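Local coordinates for protein purine nucleoside phosphorylase (Schistosoma mansoni, PDB 6AWE) that catalyses the reversible phosphorolysis of purine nucleosides such as inosine and guanosine, probably yielding the free base and a pentose 1-phosphate, at residues A[113-118]-A[221-226]; A[117-122]-A[239-244]; A[193-198]-A[214-219]. One frame throughout, in Å; residues are numbered along the deposited sequence.

How the contacts relate
Contacts 2 and 3 pair strands of one mixed sheet; contact 1 packs the turn that leads into helix 224-232 against strand 112-121. All three gather round the ligand C0J. Contacts 1 and 2 share N117 and L118, and their centres lie about 10 Å apart. N117 uses its amide nitrogen in contact 1 and its amide oxygen in contact 2. Contact 3 joins through strand 218-220, with V219 O 2.8 Å from G120 N of contact 2. The chain then runs into the turn of contact 1, where S222 O lies 3.0 Å from Y194 OH of contact 3. C0J touches L118 and M221 in contact 1, A119, G120 and A244 in contact 2, and N197 in contact 3.

Contact 1: A[113-118]-A[221-226]; sequences LLITNL and MSTVPE. With C0J (2-fluoro-6-{[2-(pyridin-2-yl)ethyl]amino}benzonitrile), chain J; DMS (dimethyl sulfoxide), chain C.
N117 and T223 bring the two backbones closest, with 7.3 Å between their CA atoms. No backbone bond joins strand 113-118 to segment 221-226. The second segment turns sharply before helix 224-232. V224 N bonds back to S222 O at 2.8 Å, and T223 between them has a positive phi, a classic gamma turn. T223 is the N-cap residue, but its side chain makes no capping bond and faces the strand. The N117 and T223 side chains cross at about a right angle. N117 ND2 donates to T223 OG1 at 2.9 Å. The bond is bent, 143° at the hydrogen, and OG1 sits 23° out of the amide plane. N117 CG lies between the backbone N and carbonyl carbon (chi1 63°), which directs the amide across to the turn. OD1 accepts from S241 of strand 236-246, so both ends of the amide are held. T223 OG1 also pairs with S222 OG at 3.0 Å and takes a weak bond from R86. Toward the start of the strand, I115 CG2 slides past T223, reaching OG1 at 3.9 Å. I115 CD1 packs on E226 CB at 4.4 Å. E226 forms a salt bridge with R86. A water donates to L118 O at 2.7 Å and bridges weakly to M221 N. The oxygen of a dimethyl sulfoxide, probably from the crystallisation liquor, lies 3.1 Å from S222 OG, and M221 CE packs near the C0J nitrile. The bonds to T223 OG1 probably fix the turn beside a polar site occupied by dimethyl sulfoxide and water, consistent with the active-site region of this family.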
loop_
_atom_site.group_PDB
_atom_site.type_symbol
_atom_site.label_atom_id
_atom_site.label_comp_id
_atom_site.label_asym_id
_atom_site.label_seq_id
_atom_site.Cartn_x
_atom_site.Cartn_y
_atom_site.Cartn_z
ATOM N N LEU A 113 -18.069 20.521 -4.418
ATOM C CA LEU A 113 -17.127 20.527 -3.299
ATOM C C LEU A 113 -15.845 21.227 -3.726
ATOM O O LEU A 113 -15.257 20.839 -4.743
ATOM C CB LEU A 113 -16.820 19.093 -2.816
ATOM C CG LEU A 113 -15.753 18.825 -1.729
ATOM C CD1 LEU A 113 -16.188 19.491 -0.423
ATOM C CD2 LEU A 113 -15.628 17.290 -1.533
ATOM N N LEU A 114 -15.434 22.259 -2.957
ATOM C CA LEU A 114 -14.191 23.011 -3.160
ATOM C C LEU A 114 -13.177 22.642 -2.088
ATOM O O LEU A 114 -13.506 22.669 -0.905
ATOM C CB LEU A 114 -14.478 24.541 -3.142
ATOM C CG LEU A 114 -15.640 25.060 -4.015
ATOM C CD1 LEU A 114 -15.803 26.585 -3.740
ATOM C CD2 LEU A 114 -15.483 24.805 -5.500
ATOM N N ILE A 115 -11.930 22.300 -2.501
ATOM C CA ILE A 115 -10.897 21.774 -1.601
ATOM C C ILE A 115 -9.552 22.472 -1.826
ATOM O O ILE A 115 -9.134 22.668 -2.967
ATOM C CB ILE A 115 -10.698 20.256 -1.802
ATOM C CG1 ILE A 115 -12.022 19.509 -1.782
ATOM C CG2 ILE A 115 -9.762 19.688 -0.696
ATOM C CD1 ILE A 115 -11.864 18.045 -2.156
ATOM N N THR A 116 -8.872 22.848 -0.736
ATOM C CA THR A 116 -7.491 23.313 -0.835
ATOM C C THR A 116 -6.594 22.424 0.029
ATOM O O THR A 116 -7.037 21.797 1.012
ATOM C CB THR A 116 -7.355 24.810 -0.434
ATOM O OG1 THR A 116 -7.734 24.971 0.942
ATOM C CG2 THR A 116 -8.266 25.698 -1.304
ATOM N N ASN A 117 -5.300 22.401 -0.332
ATOM C CA ASN A 117 -4.303 21.695 0.446
ATOM C C ASN A 117 -2.949 22.368 0.279
ATOM O O ASN A 117 -2.770 23.240 -0.586
ATOM C CB ASN A 117 -4.231 20.202 0.052
ATOM C CG ASN A 117 -3.813 19.976 -1.377
ATOM O OD1 ASN A 117 -2.722 20.327 -1.775
ATOM N ND2 ASN A 117 -4.649 19.286 -2.134
ATOM N N LEU A 118 -2.022 21.991 1.159
ATOM C CA LEU A 118 -0.602 22.298 1.012
ATOM C C LEU A 118 0.136 21.085 0.461
ATOM O O LEU A 118 -0.113 19.951 0.897
ATOM C CB LEU A 118 -0.000 22.708 2.351
ATOM C CG LEU A 118 -0.115 24.163 2.910
ATOM C CD1 LEU A 118 0.899 25.053 2.190
ATOM C CD2 LEU A 118 -1.465 24.729 2.744
ATOM N N MET A 221 -0.606 14.775 1.279
ATOM C CA MET A 221 -1.071 13.726 2.212
ATOM C C MET A 221 -2.579 13.741 2.441
ATOM O O MET A 221 -3.050 13.211 3.458
ATOM C CB MET A 221 -0.354 13.823 3.568
ATOM C CG MET A 221 1.096 13.892 3.458
ATOM S SD MET A 221 1.830 14.107 5.160
ATOM C CE MET A 221 3.492 14.572 4.678
ATOM N N SER A 222 -3.336 14.373 1.551
ATOM C CA SER A 222 -4.781 14.542 1.738
ATOM C C SER A 222 -5.498 14.507 0.392
ATOM O O SER A 222 -4.949 14.046 -0.627
ATOM C CB SER A 222 -5.112 15.871 2.456
ATOM O OG SER A 222 -4.797 16.990 1.645
ATOM N N THR A 223 -6.757 14.944 0.436
ATOM C CA THR A 223 -7.574 15.326 -0.725
ATOM C C THR A 223 -8.121 14.145 -1.560
ATOM O O THR A 223 -9.335 14.059 -1.827
ATOM C CB THR A 223 -6.760 16.300 -1.580
ATOM O OG1 THR A 223 -6.512 17.495 -0.801
ATOM C CG2 THR A 223 -7.561 16.766 -2.757
ATOM N N VAL A 224 -7.253 13.207 -1.998
ATOM C CA VAL A 224 -7.716 12.092 -2.854
ATOM C C VAL A 224 -8.814 11.243 -2.190
ATOM O O VAL A 224 -9.775 10.852 -2.884
ATOM C CB VAL A 224 -6.505 11.279 -3.338
ATOM C CG1 VAL A 224 -6.913 9.974 -3.976
ATOM C CG2 VAL A 224 -5.683 12.130 -4.328
ATOM N N PRO A 225 -8.776 10.946 -0.878
ATOM C CA PRO A 225 -9.892 10.178 -0.271
ATOM C C PRO A 225 -11.233 10.902 -0.410
ATOM O O PRO A 225 -12.242 10.293 -0.843
ATOM C CB PRO A 225 -9.435 10.023 1.189
ATOM C CG PRO A 225 -7.905 9.958 1.086
ATOM C CD PRO A 225 -7.621 11.048 0.063
ATOM N N GLU A 226 -11.245 12.225 -0.133
ATOM C CA GLU A 226 -12.490 13.005 -0.241
ATOM C C GLU A 226 -12.973 13.108 -1.689
ATOM O O GLU A 226 -14.188 13.091 -1.947
ATOM C CB GLU A 226 -12.281 14.427 0.321
ATOM C CG GLU A 226 -12.025 14.515 1.769
ATOM C CD GLU A 226 -10.543 14.575 2.096
ATOM O OE1 GLU A 226 -9.806 13.742 1.586
ATOM O OE2 GLU A 226 -10.099 15.460 2.875
HETATM C C12 C0J J . 4.483 17.273 1.246
HETATM C C13 C0J J . 4.364 15.734 1.110
HETATM C C11 C0J J . 12.224 19.114 1.255
HETATM C C10 C0J J . 12.884 18.417 2.159
HETATM C C9 C0J J . 12.377 17.067 2.596
HETATM C C8 C0J J . 11.282 16.605 2.085
HETATM C C7 C0J J . 10.512 17.421 1.053
HETATM C C4 C0J J . 5.611 17.967 1.026
HETATM C C5 C0J J . 8.131 17.946 0.650
HETATM C C6 C0J J . 9.204 16.860 0.489
HETATM C C3 C0J J . 5.637 19.467 1.257
HETATM C C2 C0J J . 4.510 20.086 1.703
HETATM C C1 C0J J . 3.245 19.296 1.963
HETATM N N2 C0J J . 4.255 14.595 1.004
HETATM C C C0J J . 3.266 17.989 1.756
HETATM F F C0J J . 2.128 17.298 2.004
HETATM N N C0J J . 6.795 17.324 0.578
HETATM N N1 C0J J . 10.956 18.601 0.670
HETATM S S DMS C . -3.439 20.353 3.924
HETATM O O DMS C . -3.214 19.012 3.299
HETATM C C1 DMS C . -4.613 19.715 5.163
HETATM C C2 DMS C . -2.207 20.848 5.092
HETATM O O HOH W 1 -1.790 17.921 0.562
#

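Contact 2: A[117-122]-A[239-244]; sequences NLAGGI and AVSLIA. With C0J (2-fluoro-6-{[2-(pyridin-2-yl)ethyl]amino}benzonitrile), chain J.
S241 and N117 face each other in a parallel pair of strands, with L118 opposite L242 and A119 opposite I243. The strands are strongly twisted, 54° between their directions, their axes 4.5 Å apart. Four backbone bonds stitch them: N117 N to V240 O, L242 N to N117 O, A119 N to L242 O and A244 N to A119 O. The second is nearly straight, 174° at the hydrogen. S241 adds a side-chain bond on the face it shares with N117 and A119. Its CB meets the methyl of A119 at 4.0 Å and lies 3.2 Å from N117 OD1. OG stands beside the backbone N and anti to the carbonyl carbon (chi1 -69°). From there it donates to N117 OD1 at 2.6 Å, in the carbonyl plane and on a lone pair. OG also rests 3.9 Å from A119 CB. With ND2 bonded to T223, the S241 bond probably fixes the rotation of the N117 amide. On the other face L118 and L242 lie side by side, CD1 of L118 3.8 Å from CD2 of L242. I243 CG2 packs 4.0 Å from G121 N, and C0J lies against the A119-G120 backbone and A244 CB. Helix 259-283 packs on the leucine face through V262 and R269. On the S241 face lie I134 of strand 131-139 and V218 of strand 218-220.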
loop_
_atom_site.group_PDB
_atom_site.type_symbol
_atom_site.label_atom_id
_atom_site.label_comp_id
_atom_site.label_asym_id
_atom_site.label_seq_id
_atom_site.Cartn_x
_atom_site.Cartn_y
_atom_site.Cartn_z
ATOM N N ASN A 117 -5.300 22.401 -0.332
ATOM C CA ASN A 117 -4.303 21.695 0.446
ATOM C C ASN A 117 -2.949 22.368 0.279
ATOM O O ASN A 117 -2.770 23.240 -0.586
ATOM C CB ASN A 117 -4.231 20.202 0.052
ATOM C CG ASN A 117 -3.813 19.976 -1.377
ATOM O OD1 ASN A 117 -2.722 20.327 -1.775
ATOM N ND2 ASN A 117 -4.649 19.286 -2.134
ATOM N N LEU A 118 -2.022 21.991 1.159
ATOM C CA LEU A 118 -0.602 22.298 1.012
ATOM C C LEU A 118 0.136 21.085 0.461
ATOM O O LEU A 118 -0.113 19.951 0.897
ATOM C CB LEU A 118 -0.000 22.708 2.351
ATOM C CG LEU A 118 -0.115 24.163 2.910
ATOM C CD1 LEU A 118 0.899 25.053 2.190
ATOM C CD2 LEU A 118 -1.465 24.729 2.744
ATOM N N ALA A 119 1.084 21.323 -0.456
ATOM C CA ALA A 119 1.741 20.239 -1.170
ATOM C C ALA A 119 3.183 20.587 -1.504
ATOM O O ALA A 119 3.565 21.768 -1.576
ATOM C CB ALA A 119 1.000 19.878 -2.471
ATOM N N GLY A 120 3.975 19.541 -1.740
ATOM C CA GLY A 120 5.336 19.712 -2.267
ATOM C C GLY A 120 5.368 19.735 -3.788
ATOM O O GLY A 120 4.637 19.001 -4.445
ATOM N N GLY A 121 6.211 20.611 -4.346
ATOM C CA GLY A 121 6.349 20.694 -5.795
ATOM C C GLY A 121 7.365 19.696 -6.343
ATOM O O GLY A 121 8.476 19.598 -5.828
ATOM N N ILE A 122 6.978 18.986 -7.422
ATOM C CA ILE A 122 7.864 18.084 -8.163
ATOM C C ILE A 122 8.299 18.696 -9.517
ATOM O O ILE A 122 9.491 18.749 -9.845
ATOM C CB ILE A 122 7.180 16.715 -8.369
ATOM C CG1 ILE A 122 6.744 16.036 -7.049
ATOM C CG2 ILE A 122 8.071 15.752 -9.135
ATOM C CD1 ILE A 122 7.937 15.721 -6.075
ATOM N N ALA A 239 -10.141 21.136 -6.859
ATOM C CA ALA A 239 -9.101 20.977 -5.821
ATOM C C ALA A 239 -7.886 21.803 -6.221
ATOM O O ALA A 239 -7.427 21.707 -7.365
ATOM C CB ALA A 239 -8.721 19.493 -5.646
ATOM N N VAL A 240 -7.343 22.591 -5.277
ATOM C CA VAL A 240 -6.223 23.507 -5.552
ATOM C C VAL A 240 -5.136 23.260 -4.510
ATOM O O VAL A 240 -5.423 23.276 -3.313
ATOM C CB VAL A 240 -6.665 24.970 -5.478
ATOM C CG1 VAL A 240 -5.484 25.914 -5.795
ATOM C CG2 VAL A 240 -7.865 25.243 -6.435
ATOM N N SER A 241 -3.906 23.017 -4.955
ATOM C CA SER A 241 -2.775 22.916 -4.038
ATOM C C SER A 241 -2.005 24.240 -3.969
ATOM O O SER A 241 -1.742 24.871 -5.008
ATOM C CB SER A 241 -1.801 21.806 -4.485
ATOM O OG SER A 241 -2.299 20.472 -4.370
ATOM N N LEU A 242 -1.579 24.623 -2.736
ATOM C CA LEU A 242 -0.603 25.684 -2.526
ATOM C C LEU A 242 0.765 25.030 -2.315
ATOM O O LEU A 242 0.937 24.133 -1.480
ATOM C CB LEU A 242 -1.002 26.560 -1.330
ATOM C CG LEU A 242 0.029 27.534 -0.765
ATOM C CD1 LEU A 242 0.356 28.515 -1.804
ATOM C CD2 LEU A 242 -0.470 28.196 0.507
ATOM N N ILE A 243 1.729 25.455 -3.109
ATOM C CA ILE A 243 3.047 24.819 -3.105
ATOM C C ILE A 243 3.923 25.386 -1.994
ATOM O O ILE A 243 4.241 26.576 -1.990
ATOM C CB ILE A 243 3.712 25.007 -4.483
ATOM C CG1 ILE A 243 2.827 24.412 -5.600
ATOM C CG2 ILE A 243 5.082 24.399 -4.488
ATOM C CD1 ILE A 243 2.530 22.893 -5.447
ATOM N N ALA A 244 4.383 24.514 -1.079
ATOM C CA ALA A 244 5.236 24.955 0.033
ATOM C C ALA A 244 6.700 25.150 -0.379
ATOM O O ALA A 244 7.391 26.015 0.162
ATOM C CB ALA A 244 5.165 23.919 1.160
HETATM C C12 C0J J . 4.483 17.273 1.246
HETATM C C13 C0J J . 4.364 15.734 1.110
HETATM C C11 C0J J . 12.224 19.114 1.255
HETATM C C10 C0J J . 12.884 18.417 2.159
HETATM C C9 C0J J . 12.377 17.067 2.596
HETATM C C8 C0J J . 11.282 16.605 2.085
HETATM C C7 C0J J . 10.512 17.421 1.053
HETATM C C4 C0J J . 5.611 17.967 1.026
HETATM C C5 C0J J . 8.131 17.946 0.650
HETATM C C6 C0J J . 9.204 16.860 0.489
HETATM C C3 C0J J . 5.637 19.467 1.257
HETATM C C2 C0J J . 4.510 20.086 1.703
HETATM C C1 C0J J . 3.245 19.296 1.963
HETATM N N2 C0J J . 4.255 14.595 1.004
HETATM C C C0J J . 3.266 17.989 1.756
HETATM F F C0J J . 2.128 17.298 2.004
HETATM N N C0J J . 6.795 17.324 0.578
HETATM N N1 C0J J . 10.956 18.601 0.670
#

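Contact 3: A[193-198]-A[214-219]; sequences VYAFNG and LGCDVV. With C0J (2-fluoro-6-{[2-(pyridin-2-yl)ethyl]amino}benzonitrile), chain J.
V218 sets one methyl, CG2, against Y194. It meets Y194 CD1 at 3.6 Å and also lies close to the tyrosine CA and CB. The valine and the tyrosine side chain cross at about a right angle, and the approach to the ring is oblique. Y194 CG is anti to the backbone N (chi1 -180°), which extends the ring away from the strand toward V224 and S241. On the opposite face the small A195 methyl sits between C216 SG, 3.7 Å away, and the more distant V219 CG2. The same V219 methyl touches N197 CB at 3.8 Å. These strands are the two ends of a beta-alpha-beta unit, strand 189-196, helix 205-213 and strand 218-220, paired in parallel. V193 O accepts from two successive N-H groups, D217 N at 2.9 Å and V218 N. The D217 side chain crosses V193 at a slant, and OD2 takes V193 N through its anti lone pair at 2.9 Å, nearly straight at 167°, while OD1 is held by N123. V193 CB touches both D217 OD2 and G215 O, and the V193 side chain also meets D206 of the third subunit. Further along, A195 N bonds V218 O almost linearly, 176°. At the far end N197 ND2 points a hydrogen at the C0J nitrile nitrogen N2, 3.1 Å away, and V219 CG2 lies beside the same atom at 3.7 Å. T201 O takes a second bond from ND2, and E203 holds C0J as well.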
loop_
_atom_site.group_PDB
_atom_site.type_symbol
_atom_site.label_atom_id
_atom_site.label_comp_id
_atom_site.label_asym_id
_atom_site.label_seq_id
_atom_site.Cartn_x
_atom_site.Cartn_y
_atom_site.Cartn_z
ATOM N N VAL A 193 -0.828 17.082 -11.986
ATOM C CA VAL A 193 -1.194 15.759 -11.421
ATOM C C VAL A 193 -0.691 15.663 -9.990
ATOM O O VAL A 193 0.517 15.853 -9.749
ATOM C CB VAL A 193 -0.572 14.626 -12.259
ATOM C CG1 VAL A 193 -0.823 13.243 -11.644
ATOM C CG2 VAL A 193 -1.112 14.651 -13.703
ATOM N N TYR A 194 -1.591 15.262 -9.071
ATOM C CA TYR A 194 -1.335 15.164 -7.630
ATOM C C TYR A 194 -1.041 13.727 -7.229
ATOM O O TYR A 194 -1.872 12.847 -7.443
ATOM C CB TYR A 194 -2.565 15.662 -6.866
ATOM C CG TYR A 194 -2.536 15.667 -5.347
ATOM C CD1 TYR A 194 -2.182 16.829 -4.628
ATOM C CD2 TYR A 194 -2.880 14.535 -4.625
ATOM C CE1 TYR A 194 -2.202 16.866 -3.252
ATOM C CE2 TYR A 194 -2.882 14.565 -3.201
ATOM C CZ TYR A 194 -2.551 15.720 -2.542
ATOM O OH TYR A 194 -2.558 15.792 -1.175
ATOM N N ALA A 195 0.133 13.506 -6.617
ATOM C CA ALA A 195 0.448 12.194 -6.020
ATOM C C ALA A 195 0.042 12.181 -4.564
ATOM O O ALA A 195 0.473 13.049 -3.802
ATOM C CB ALA A 195 1.947 11.891 -6.113
ATOM N N PHE A 196 -0.697 11.127 -4.157
ATOM C CA PHE A 196 -1.146 10.937 -2.770
ATOM C C PHE A 196 -0.081 10.075 -2.065
ATOM O O PHE A 196 0.007 8.868 -2.317
ATOM C CB PHE A 196 -2.524 10.262 -2.749
ATOM C CG PHE A 196 -3.129 10.015 -1.355
ATOM C CD1 PHE A 196 -2.727 10.738 -0.210
ATOM C CD2 PHE A 196 -4.131 9.064 -1.198
ATOM C CE1 PHE A 196 -3.287 10.465 1.014
ATOM C CE2 PHE A 196 -4.722 8.780 0.029
ATOM C CZ PHE A 196 -4.274 9.493 1.164
ATOM N N ASN A 197 0.714 10.720 -1.185
ATOM C CA ASN A 197 1.605 10.066 -0.217
ATOM C C ASN A 197 0.827 9.923 1.085
ATOM O O ASN A 197 0.468 10.935 1.700
ATOM C CB ASN A 197 2.852 10.952 -0.021
ATOM C CG ASN A 197 3.667 10.586 1.190
ATOM O OD1 ASN A 197 3.740 9.431 1.593
ATOM N ND2 ASN A 197 4.276 11.607 1.811
ATOM N N GLY A 198 0.564 8.681 1.499
ATOM C CA GLY A 198 -0.260 8.443 2.687
ATOM C C GLY A 198 0.210 9.212 3.932
ATOM O O GLY A 198 -0.610 9.661 4.750
ATOM N N LEU A 214 7.650 9.378 -12.778
ATOM C CA LEU A 214 6.350 8.798 -13.024
ATOM C C LEU A 214 5.295 9.790 -13.468
ATOM O O LEU A 214 4.127 9.404 -13.540
ATOM C CB LEU A 214 5.851 8.103 -11.792
ATOM C CG LEU A 214 6.752 6.961 -11.400
ATOM C CD1 LEU A 214 6.243 6.407 -10.118
ATOM C CD2 LEU A 214 6.780 5.908 -12.428
ATOM N N GLY A 215 5.662 11.032 -13.752
ATOM C CA GLY A 215 4.722 12.020 -14.248
ATOM C C GLY A 215 3.936 12.807 -13.214
ATOM O O GLY A 215 2.909 13.401 -13.565
ATOM N N CYS A 216 4.374 12.854 -11.967
ATOM C CA CYS A 216 3.678 13.638 -10.946
ATOM C C CYS A 216 4.190 15.060 -10.932
ATOM O O CYS A 216 5.386 15.306 -11.120
ATOM C CB CYS A 216 3.867 13.031 -9.577
ATOM S SG CYS A 216 3.403 11.307 -9.478
ATOM N N ASP A 217 3.273 16.004 -10.703
ATOM C CA ASP A 217 3.649 17.404 -10.601
ATOM C C ASP A 217 3.720 17.909 -9.169
ATOM O O ASP A 217 4.502 18.833 -8.900
ATOM C CB ASP A 217 2.644 18.272 -11.351
ATOM C CG ASP A 217 2.634 17.965 -12.875
ATOM O OD1 ASP A 217 3.678 18.241 -13.490
ATOM O OD2 ASP A 217 1.630 17.437 -13.429
ATOM N N VAL A 218 2.879 17.408 -8.271
ATOM C CA VAL A 218 2.882 17.814 -6.858
ATOM C C VAL A 218 2.641 16.565 -6.012
ATOM O O VAL A 218 2.168 15.539 -6.508
ATOM C CB VAL A 218 1.818 18.904 -6.536
ATOM C CG1 VAL A 218 1.878 20.052 -7.520
ATOM C CG2 VAL A 218 0.406 18.356 -6.576
ATOM N N VAL A 219 2.972 16.653 -4.713
ATOM C CA VAL A 219 2.776 15.531 -3.760
ATOM C C VAL A 219 2.193 16.056 -2.443
ATOM O O VAL A 219 2.621 17.088 -1.903
ATOM C CB VAL A 219 4.096 14.750 -3.512
ATOM C CG1 VAL A 219 5.196 15.675 -2.987
ATOM C CG2 VAL A 219 3.877 13.595 -2.528
HETATM C C12 C0J J . 4.483 17.273 1.246
HETATM C C13 C0J J . 4.364 15.734 1.110
HETATM C C11 C0J J . 12.224 19.114 1.255
HETATM C C10 C0J J . 12.884 18.417 2.159
HETATM C C9 C0J J . 12.377 17.067 2.596
HETATM C C8 C0J J . 11.282 16.605 2.085
HETATM C C7 C0J J . 10.512 17.421 1.053
HETATM C C4 C0J J . 5.611 17.967 1.026
HETATM C C5 C0J J . 8.131 17.946 0.650
HETATM C C6 C0J J . 9.204 16.860 0.489
HETATM C C3 C0J J . 5.637 19.467 1.257
HETATM C C2 C0J J . 4.510 20.086 1.703
HETATM C C1 C0J J . 3.245 19.296 1.963
HETATM N N2 C0J J . 4.255 14.595 1.004
HETATM C C C0J J . 3.266 17.989 1.756
HETATM F F C0J J . 2.128 17.298 2.004
HETATM N N C0J J . 6.795 17.324 0.578
HETATM N N1 C0J J . 10.956 18.601 0.670
#